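Local coordinates for protein acetylxylan esterase / glucomannan deacetylase (Cellvibrio japonicus, PDB 2WAA) that removes acetyl groups from acetylated xylan and glucomannan in the breakdown of plant cell wall polysaccharides, at residues Q21-T26 / A177-V182; W64-I69 / I102-N107; S42-V47 / P126-P131. One frame throughout, in Å; residues are numbered along the deposited sequence. Where two conformers were deposited one is given.

Interaction 1 (Q21-T26 / A177-V182)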
loop_
_atom_site.group_PDB
_atom_site.type_symbol
_atom_site.label_atom_id
_atom_site.label_comp_id
_atom_site.label_asym_id
_atom_site.label_seq_id
_atom_site.Cartn_x
_atom_site.Cartn_y
_atom_site.Cartn_z
ATOM N N GLN A 21 -1.016 1.032 -17.022
ATOM C CA GLN A 21 -0.294 0.153 -16.104
ATOM C C GLN A 21 -0.883 0.283 -14.701
ATOM O O GLN A 21 -1.282 1.386 -14.293
ATOM C CB GLN A 21 1.207 0.482 -16.137
ATOM C CG GLN A 21 2.057 -0.595 -15.366
ATOM C CD GLN A 21 1.763 -2.024 -15.864
ATOM O OE1 GLN A 21 0.844 -2.690 -15.392
ATOM N NE2 GLN A 21 2.540 -2.498 -16.857
ATOM N N VAL A 22 -0.942 -0.836 -13.957
ATOM C CA VAL A 22 -1.557 -0.795 -12.647
ATOM C C VAL A 22 -0.672 -1.581 -11.716
ATOM O O VAL A 22 -0.322 -2.759 -11.997
ATOM C CB VAL A 22 -2.912 -1.490 -12.677
ATOM C CG1 VAL A 22 -3.539 -1.525 -11.241
ATOM C CG2 VAL A 22 -3.868 -0.714 -13.650
ATOM N N MET A 23 -0.331 -0.960 -10.603
ATOM C CA MET A 23 0.422 -1.675 -9.567
ATOM C C MET A 23 -0.390 -1.503 -8.284
ATOM O O MET A 23 -0.675 -0.375 -7.887
ATOM C CB MET A 23 1.820 -1.052 -9.396
ATOM C CG MET A 23 2.678 -1.861 -8.322
ATOM S SD MET A 23 4.257 -1.035 -8.111
ATOM C CE MET A 23 3.866 0.384 -7.075
ATOM N N GLY A 24 -0.787 -2.596 -7.639
ATOM C CA GLY A 24 -1.642 -2.478 -6.422
ATOM C C GLY A 24 -2.994 -3.113 -6.715
ATOM O O GLY A 24 -3.359 -3.331 -7.885
ATOM N N ARG A 25 -3.738 -3.454 -5.676
ATOM C CA ARG A 25 -5.026 -4.097 -5.880
ATOM C C ARG A 25 -6.133 -3.191 -6.429
ATOM O O ARG A 25 -6.439 -2.135 -5.847
ATOM C CB ARG A 25 -5.501 -4.699 -4.562
ATOM C CG ARG A 25 -4.568 -5.836 -4.118
ATOM C CD ARG A 25 -5.151 -6.614 -2.916
ATOM N NE ARG A 25 -4.253 -7.667 -2.452
ATOM C CZ ARG A 25 -4.537 -8.488 -1.433
ATOM N NH1 ARG A 25 -5.697 -8.414 -0.825
ATOM N NH2 ARG A 25 -3.671 -9.420 -1.048
ATOM N N THR A 26 -6.757 -3.631 -7.518
ATOM C CA THR A 26 -7.902 -2.915 -8.085
ATOM C C THR A 26 -9.053 -3.901 -8.373
ATOM O O THR A 26 -8.819 -5.087 -8.654
ATOM C CB THR A 26 -7.520 -2.196 -9.408
ATOM O OG1 THR A 26 -7.083 -3.174 -10.383
ATOM C CG2 THR A 26 -6.410 -1.154 -9.150
ATOM N N ALA A 177 11.713 -2.816 -7.128
ATOM C CA ALA A 177 10.641 -3.786 -7.048
ATOM C C ALA A 177 9.286 -3.125 -7.122
ATOM O O ALA A 177 9.105 -1.954 -6.752
ATOM C CB ALA A 177 10.731 -4.618 -5.753
ATOM N N GLN A 178 8.315 -3.889 -7.623
ATOM C CA GLN A 178 6.918 -3.484 -7.442
ATOM C C GLN A 178 6.537 -3.642 -5.989
ATOM O O GLN A 178 7.168 -4.409 -5.260
ATOM C CB GLN A 178 6.012 -4.403 -8.260
ATOM C CG GLN A 178 6.239 -4.339 -9.765
ATOM C CD GLN A 178 5.227 -5.214 -10.438
ATOM O OE1 GLN A 178 4.046 -5.158 -10.066
ATOM N NE2 GLN A 178 5.627 -5.989 -11.448
ATOM N N VAL A 179 5.463 -2.973 -5.562
ATOM C CA VAL A 179 4.972 -3.231 -4.227
ATOM C C VAL A 179 3.455 -3.152 -4.209
ATOM O O VAL A 179 2.851 -2.294 -4.877
ATOM C CB VAL A 179 5.580 -2.208 -3.220
ATOM C CG1 VAL A 179 5.116 -0.747 -3.574
ATOM C CG2 VAL A 179 5.230 -2.580 -1.780
ATOM N N GLN A 180 2.823 -4.053 -3.470
ATOM C CA GLN A 180 1.430 -3.813 -3.012
ATOM C C GLN A 180 1.453 -3.622 -1.499
ATOM O O GLN A 180 2.177 -4.336 -0.779
ATOM C CB GLN A 180 0.540 -5.002 -3.314
ATOM C CG GLN A 180 0.350 -5.251 -4.799
ATOM C CD GLN A 180 -0.871 -6.128 -5.027
ATOM O OE1 GLN A 180 -1.345 -6.847 -4.111
ATOM N NE2 GLN A 180 -1.392 -6.073 -6.239
ATOM N N LEU A 181 0.686 -2.643 -1.035
ATOM C CA LEU A 181 0.474 -2.438 0.400
ATOM C C LEU A 181 -0.922 -3.016 0.743
ATOM O O LEU A 181 -1.939 -2.652 0.086
ATOM C CB LEU A 181 0.509 -0.942 0.715
ATOM C CG LEU A 181 1.757 -0.198 0.253
ATOM C CD1 LEU A 181 1.664 1.286 0.672
ATOM C CD2 LEU A 181 3.102 -0.832 0.788
ATOM N N VAL A 182 -0.987 -3.944 1.703
ATOM C CA VAL A 182 -2.279 -4.547 2.094
ATOM C C VAL A 182 -2.299 -4.362 3.603
ATOM O O VAL A 182 -1.702 -5.139 4.341
ATOM C CB VAL A 182 -2.382 -6.031 1.649
ATOM C CG1 VAL A 182 -3.620 -6.740 2.279
ATOM C CG2 VAL A 182 -2.492 -6.087 0.117
HETATM O O HOH W 1 0.748 -0.604 -4.967
HETATM O O HOH W 2 -0.348 -5.116 -8.857
HETATM O O HOH W 3 -2.695 -3.002 -2.986
HETATM O O HOH W 4 -1.282 -9.269 -2.748
#
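Met-23 sends its side chain out almost fully stretched, with CG opposite the backbone N (chi1 -177°); the straight chain carries SD to the backbone of Val-179, and a bend at chi3 (77°) lays CE by that residue's side chain. There Val-179 N gives Met-23 SD a weak hydrogen bond of 3.4 Å, and Met-23 CE rests 3.9 Å from Val-179 CG1. A long, flexible, mildly polar side chain suits this place, since it meets an N-H and a methyl at once.

Gly-24 follows with a positive phi, a backbone shape in which a CB would press on the carbonyl oxygen of Met-23; glycine lets the chain turn here while Gln-180 CG lies 3.8 Å from Gly-24 CA. The amide of Gln-180 has a partner at each end. Gln-180 NE2 donates to water 2 (3.0 Å), which also accepts from Gly-24 N, and Gln-180 OE1 accepts a hydrogen bond from water 4 (2.8 Å), itself an acceptor for Arg-25 NH2. These partners are consistent with the amide's orientation.

Arg-25 runs extended across Gln-180 at about a right angle, its guanidinium 64° from the amide plane. Gln-180 OE1 lies at the guanidinium edge, in a weak bond of 3.4 Å from Arg-25 NE, which supports the same orientation. Val-182 CG2 sits over one face, 3.5 Å from Arg-25 CZ. The charged end is held chiefly by the carbonyls of Phe-208 and Tyr-206 and by a cation-pi contact with Trp-219.

Although the segments run nearly parallel, waters and side chains join them in place of a strand ladder. Strand 177-183 is an outer strand of the parallel sheet and bonds to Ile-135 of strand 133-139; strand 21-23 pairs with strand 42-48; Met-169 of helix 167-174 packs on both Met-23 and Val-179.

Interaction 2 (W64-I69 / I102-N107)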
loop_
_atom_site.group_PDB
_atom_site.type_symbol
_atom_site.label_atom_id
_atom_site.label_comp_id
_atom_site.label_asym_id
_atom_site.label_seq_id
_atom_site.Cartn_x
_atom_site.Cartn_y
_atom_site.Cartn_z
ATOM N N TRP A 64 -7.567 10.949 -1.097
ATOM C CA TRP A 64 -6.565 11.773 -1.756
ATOM C C TRP A 64 -5.745 10.945 -2.724
ATOM O O TRP A 64 -5.448 9.739 -2.480
ATOM C CB TRP A 64 -5.581 12.365 -0.719
ATOM C CG TRP A 64 -6.232 13.448 0.179
ATOM C CD1 TRP A 64 -7.042 13.260 1.283
ATOM C CD2 TRP A 64 -6.088 14.877 0.025
ATOM N NE1 TRP A 64 -7.385 14.481 1.818
ATOM C CE2 TRP A 64 -6.817 15.487 1.073
ATOM C CE3 TRP A 64 -5.365 15.693 -0.871
ATOM C CZ2 TRP A 64 -6.894 16.878 1.219
ATOM C CZ3 TRP A 64 -5.418 17.079 -0.725
ATOM C CH2 TRP A 64 -6.189 17.666 0.311
ATOM N N ILE A 65 -5.333 11.603 -3.795
ATOM C CA ILE A 65 -4.385 11.019 -4.727
ATOM C C ILE A 65 -3.228 12.007 -4.960
ATOM O O ILE A 65 -3.377 13.226 -4.743
ATOM C CB ILE A 65 -5.060 10.708 -6.078
ATOM C CG1 ILE A 65 -5.606 12.019 -6.717
ATOM C CG2 ILE A 65 -6.171 9.612 -5.881
ATOM C CD1 ILE A 65 -6.104 11.855 -8.150
ATOM N N ASP A 66 -2.079 11.458 -5.389
ATOM C CA ASP A 66 -0.996 12.262 -5.977
ATOM C C ASP A 66 -1.009 12.080 -7.491
ATOM O O ASP A 66 -1.279 10.991 -7.987
ATOM C CB ASP A 66 0.393 11.794 -5.486
ATOM C CG ASP A 66 0.745 12.363 -4.080
ATOM O OD1 ASP A 66 0.383 13.518 -3.791
ATOM O OD2 ASP A 66 1.413 11.657 -3.299
ATOM N N VAL A 67 -0.733 13.162 -8.213
ATOM C CA VAL A 67 -0.639 13.091 -9.667
ATOM C C VAL A 67 0.782 13.581 -9.968
ATOM O O VAL A 67 1.192 14.615 -9.479
ATOM C CB VAL A 67 -1.647 14.028 -10.367
ATOM C CG1 VAL A 67 -1.414 13.962 -11.933
ATOM C CG2 VAL A 67 -3.096 13.589 -10.050
ATOM N N ILE A 68 1.537 12.781 -10.693
ATOM C CA ILE A 68 2.926 13.136 -11.016
ATOM C C ILE A 68 3.103 13.110 -12.535
ATOM O O ILE A 68 2.837 12.098 -13.193
ATOM C CB ILE A 68 3.932 12.201 -10.366
ATOM C CG1 ILE A 68 3.684 12.131 -8.838
ATOM C CG2 ILE A 68 5.364 12.663 -10.684
ATOM C CD1 ILE A 68 4.222 10.904 -8.207
ATOM N N ILE A 69 3.479 14.259 -13.083
ATOM C CA ILE A 69 3.642 14.437 -14.530
ATOM C C ILE A 69 5.135 14.527 -14.808
ATOM O O ILE A 69 5.803 15.375 -14.216
ATOM C CB ILE A 69 3.006 15.731 -14.976
ATOM C CG1 ILE A 69 1.540 15.799 -14.531
ATOM C CG2 ILE A 69 3.180 15.865 -16.526
ATOM C CD1 ILE A 69 0.709 14.614 -15.045
ATOM N N ILE A 102 -1.259 8.142 -7.877
ATOM C CA ILE A 102 -0.968 7.276 -6.742
ATOM C C ILE A 102 -2.025 7.483 -5.688
ATOM O O ILE A 102 -2.267 8.631 -5.267
ATOM C CB ILE A 102 0.465 7.504 -6.100
ATOM C CG1 ILE A 102 1.594 7.300 -7.119
ATOM C CG2 ILE A 102 0.723 6.472 -5.017
ATOM C CD1 ILE A 102 2.076 8.630 -7.678
ATOM N N HIS A 103 -2.667 6.384 -5.234
ATOM C CA HIS A 103 -3.644 6.519 -4.155
ATOM C C HIS A 103 -2.896 6.808 -2.833
ATOM O O HIS A 103 -2.073 5.984 -2.382
ATOM C CB HIS A 103 -4.475 5.208 -4.042
ATOM C CG HIS A 103 -5.687 5.309 -3.154
ATOM N ND1 HIS A 103 -6.134 4.253 -2.388
ATOM C CD2 HIS A 103 -6.534 6.340 -2.893
ATOM C CE1 HIS A 103 -7.224 4.614 -1.717
ATOM N NE2 HIS A 103 -7.492 5.873 -2.011
ATOM N N ARG A 104 -3.208 7.933 -2.184
ATOM C CA ARG A 104 -2.595 8.248 -0.879
ATOM C C ARG A 104 -3.422 7.693 0.250
ATOM O O ARG A 104 -2.869 7.376 1.301
ATOM C CB ARG A 104 -2.494 9.764 -0.653
ATOM C CG ARG A 104 -1.572 10.483 -1.680
ATOM C CD ARG A 104 -1.924 11.997 -1.741
ATOM N NE ARG A 104 -1.780 12.683 -0.456
ATOM C CZ ARG A 104 -0.640 13.206 -0.004
ATOM N NH1 ARG A 104 0.515 13.101 -0.693
ATOM N NH2 ARG A 104 -0.635 13.843 1.184
ATOM N N SER A 105 -4.738 7.642 0.059
ATOM C CA SER A 105 -5.673 7.199 1.099
ATOM C C SER A 105 -5.672 5.707 1.348
ATOM O O SER A 105 -5.121 4.951 0.561
ATOM C CB SER A 105 -7.076 7.720 0.786
ATOM O OG SER A 105 -7.090 9.104 1.114
ATOM N N GLU A 106 -6.287 5.273 2.457
ATOM C CA GLU A 106 -6.522 3.833 2.665
ATOM C C GLU A 106 -8.030 3.565 2.739
ATOM O O GLU A 106 -8.834 4.476 2.699
ATOM C CB GLU A 106 -5.850 3.320 3.953
ATOM C CG GLU A 106 -6.324 4.046 5.216
ATOM C CD GLU A 106 -5.730 3.433 6.485
ATOM O OE1 GLU A 106 -6.250 2.385 6.902
ATOM O OE2 GLU A 106 -4.733 4.000 7.044
ATOM N N ASN A 107 -8.402 2.303 2.848
ATOM C CA ASN A 107 -9.819 1.905 2.737
ATOM C C ASN A 107 -10.835 2.634 3.606
ATOM O O ASN A 107 -11.928 2.957 3.115
ATOM C CB ASN A 107 -9.938 0.417 3.002
ATOM C CG ASN A 107 -9.597 -0.428 1.764
ATOM O OD1 ASN A 107 -10.422 -0.530 0.879
ATOM N ND2 ASN A 107 -8.408 -1.088 1.741
#
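Asp-66 and Ile-102 form an antiparallel hydrogen-bonded pair, the tightly packed part of this contact: Asp-66 N reaches Ile-102 O at 2.8 Å and Ile-102 N reaches Asp-66 O at 2.9 Å. Next along lies the non-hydrogen-bonded pair Ile-65 and His-103, where Ile-65 CA approaches Ile-102 O in a CA-H...O contact. Past it residues 104-107 leave the strand, yet Trp-64 still holds them. Trp-64 O accepts Arg-104 N at 2.9 Å and, weakly, Ser-105 N, while Trp-64 N donates to Ser-105 OG at 2.9 Å. A small hydroxyl suits this position because it replaces a backbone acceptor where the ladder ends, and it is bonded to His-109 ND1 as well.

The indole is the looser side. Partly exposed, it leads away from 102-107, leaving Trp-64 CB to touch the edge of the Arg-104 guanidinium.

On the face shared by Asp-66 and Ile-102, Arg-104 bends at chi3 (59°), which folds its chain over the carboxylate. Arg-104 NH1 meets Asp-66 OD2 at 3.1 Å on its syn side, with OD2 almost in the guanidinium plane, although the two flat groups stand 71° apart; the bond of NH1 to OD1 is weak. Asp-66 also receives Ser-76 OG and a salt bridge from Arg-164, and Arg-104 NH2 turns to Asp-149 and the carbonyl of Arg-159. Buried charges with several partners of opposite sign or polar character probably both remain ionised, and through them this sheet is tied electrostatically to the chain of the GDSL-like hydrolase range.

Interaction 3 (S42-V47 / P126-P131)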
loop_
_atom_site.group_PDB
_atom_site.type_symbol
_atom_site.label_atom_id
_atom_site.label_comp_id
_atom_site.label_asym_id
_atom_site.label_seq_id
_atom_site.Cartn_x
_atom_site.Cartn_y
_atom_site.Cartn_z
ATOM N N SER A 42 -1.083 2.415 -7.850
ATOM C CA SER A 42 -0.459 3.341 -8.763
ATOM C C SER A 42 -0.885 3.002 -10.205
ATOM O O SER A 42 -0.672 1.854 -10.657
ATOM C CB SER A 42 1.055 3.207 -8.602
ATOM O OG SER A 42 1.493 3.624 -7.305
ATOM N N LEU A 43 -1.422 4.004 -10.912
ATOM C CA LEU A 43 -1.892 3.813 -12.288
ATOM C C LEU A 43 -1.083 4.764 -13.145
ATOM O O LEU A 43 -0.914 5.938 -12.790
ATOM C CB LEU A 43 -3.373 4.139 -12.421
ATOM C CG LEU A 43 -4.317 3.614 -11.342
ATOM C CD1 LEU A 43 -5.807 3.884 -11.689
ATOM C CD2 LEU A 43 -4.092 2.195 -11.182
ATOM N N SER A 44 -0.563 4.253 -14.261
ATOM C CA SER A 44 0.378 5.077 -15.022
ATOM C C SER A 44 0.202 4.879 -16.510
ATOM O O SER A 44 -0.212 3.816 -16.970
ATOM C CB SER A 44 1.852 4.818 -14.632
ATOM O OG SER A 44 2.237 3.416 -14.677
ATOM N N THR A 45 0.598 5.891 -17.270
ATOM C CA THR A 45 0.412 5.825 -18.719
ATOM C C THR A 45 1.480 6.760 -19.310
ATOM O O THR A 45 1.937 7.720 -18.664
ATOM C CB THR A 45 -1.016 6.258 -19.156
ATOM O OG1 THR A 45 -1.122 6.247 -20.583
ATOM C CG2 THR A 45 -1.334 7.704 -18.702
ATOM N N ILE A 46 1.864 6.477 -20.547
ATOM C CA ILE A 46 2.786 7.390 -21.271
ATOM C C ILE A 46 2.005 7.767 -22.535
ATOM O O ILE A 46 1.387 6.904 -23.167
ATOM C CB ILE A 46 4.060 6.678 -21.677
ATOM C CG1 ILE A 46 4.892 6.291 -20.438
ATOM C CG2 ILE A 46 4.938 7.594 -22.497
ATOM C CD1 ILE A 46 5.772 5.107 -20.676
ATOM N N VAL A 47 1.956 9.043 -22.860
ATOM C CA VAL A 47 1.092 9.488 -23.966
ATOM C C VAL A 47 1.804 10.464 -24.880
ATOM O O VAL A 47 2.785 11.076 -24.477
ATOM C CB VAL A 47 -0.181 10.227 -23.446
ATOM C CG1 VAL A 47 -1.091 9.245 -22.677
ATOM C CG2 VAL A 47 0.171 11.471 -22.568
ATOM N N PRO A 126 2.708 2.508 -25.399
ATOM C CA PRO A 126 2.681 1.264 -24.632
ATOM C C PRO A 126 2.815 1.574 -23.153
ATOM O O PRO A 126 3.515 2.521 -22.765
ATOM C CB PRO A 126 3.947 0.511 -25.093
ATOM C CG PRO A 126 4.146 1.003 -26.516
ATOM C CD PRO A 126 3.803 2.501 -26.390
ATOM N N ALA A 127 2.123 0.763 -22.359
ATOM C CA ALA A 127 2.154 0.909 -20.906
ATOM C C ALA A 127 3.566 0.978 -20.315
ATOM O O ALA A 127 4.496 0.253 -20.753
ATOM C CB ALA A 127 1.380 -0.260 -20.258
ATOM N N PRO A 128 3.729 1.797 -19.267
ATOM C CA PRO A 128 5.010 1.803 -18.589
ATOM C C PRO A 128 5.332 0.371 -18.160
ATOM O O PRO A 128 4.456 -0.372 -17.794
ATOM C CB PRO A 128 4.757 2.686 -17.356
ATOM C CG PRO A 128 3.630 3.609 -17.759
ATOM C CD PRO A 128 2.825 2.889 -18.821
ATOM N N VAL A 129 6.607 0.014 -18.175
ATOM C CA VAL A 129 7.018 -1.323 -17.804
ATOM C C VAL A 129 7.374 -1.311 -16.316
ATOM O O VAL A 129 8.106 -0.462 -15.834
ATOM C CB VAL A 129 8.262 -1.699 -18.651
ATOM C CG1 VAL A 129 8.943 -2.975 -18.097
ATOM C CG2 VAL A 129 7.808 -1.904 -20.085
ATOM N N LEU A 130 6.824 -2.255 -15.573
ATOM C CA LEU A 130 7.137 -2.344 -14.142
ATOM C C LEU A 130 8.343 -3.248 -13.893
ATOM O O LEU A 130 8.641 -4.148 -14.690
ATOM C CB LEU A 130 5.910 -2.939 -13.414
ATOM C CG LEU A 130 4.600 -2.087 -13.436
ATOM C CD1 LEU A 130 3.488 -2.903 -12.743
ATOM C CD2 LEU A 130 4.777 -0.711 -12.816
ATOM N N PRO A 131 9.010 -3.082 -12.717
ATOM C CA PRO A 131 10.113 -4.006 -12.346
ATOM C C PRO A 131 9.712 -5.469 -12.301
ATOM O O PRO A 131 8.536 -5.789 -12.072
ATOM C CB PRO A 131 10.486 -3.531 -10.932
ATOM C CG PRO A 131 10.156 -2.074 -10.961
ATOM C CD PRO A 131 8.844 -2.003 -11.735
#
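Pro-128, whose ring packs on Ser-44 and Ile-46, is anchored by its carbonyl oxygen, which accepts a hydrogen bond from Gln-21 NE2. With the backbone tied in this way, the ring points at strand 42-48 like a small wedge. Pro-128 CG comes to 3.4 Å from Ser-44 OG and to 3.9 Å from Ile-46 CD1, and Pro-128 CD lies 3.8 Å from Thr-45 CA; the ring fits between Ser-44 and Ile-46, which, two residues apart, point to the same side of the strand. Ser-44 is short enough to let it in. Its OG stands between the backbone N and the carbonyl carbon (chi1 52°), leaning over Pro-128 CG and CB. Ile-46 and Pro-128 lie alongside each other, running opposite ways, and Ile-46 CD1 also comes within 4.0 Å of Pro-126 O; a branched aliphatic chain suits this partly exposed border, where Pro-126 is on the surface.

Pro-126, Ala-127 and Pro-128 all have phi near -55° and psi near 145°, the left-handed polyproline II conformation. A stiff, proline-rich connection of this kind is consistent with the linker of family CE2 esterases, which leads from the N-terminal beta-sandwich (jelly-roll) domain into the first strand, 133-139, of the SGNH hydrolase domain.

In the fold
All three contacts reach one antiparallel sheet of the N-terminal domain, in which strand 42-48 has strands 21-23 and 94-103 as neighbours. Interaction 2 is a short antiparallel pairing within that sheet, extended by loop bonds, buried and rich in backbone bonds and charge. Interaction 1, also buried and nearest the centre of the chain, joins the sheet to the hydrolase domain instead, with waters and weak bonds in a polar interface. Interaction 3, its centre about 18 Å from the centre of the chain and partly at the surface, is mostly apolar packing of the linker. It touches interaction 1, where Leu-130 packs on Gln-21 and Gln-178, and interaction 2, where Ser-42 packs on Ile-102.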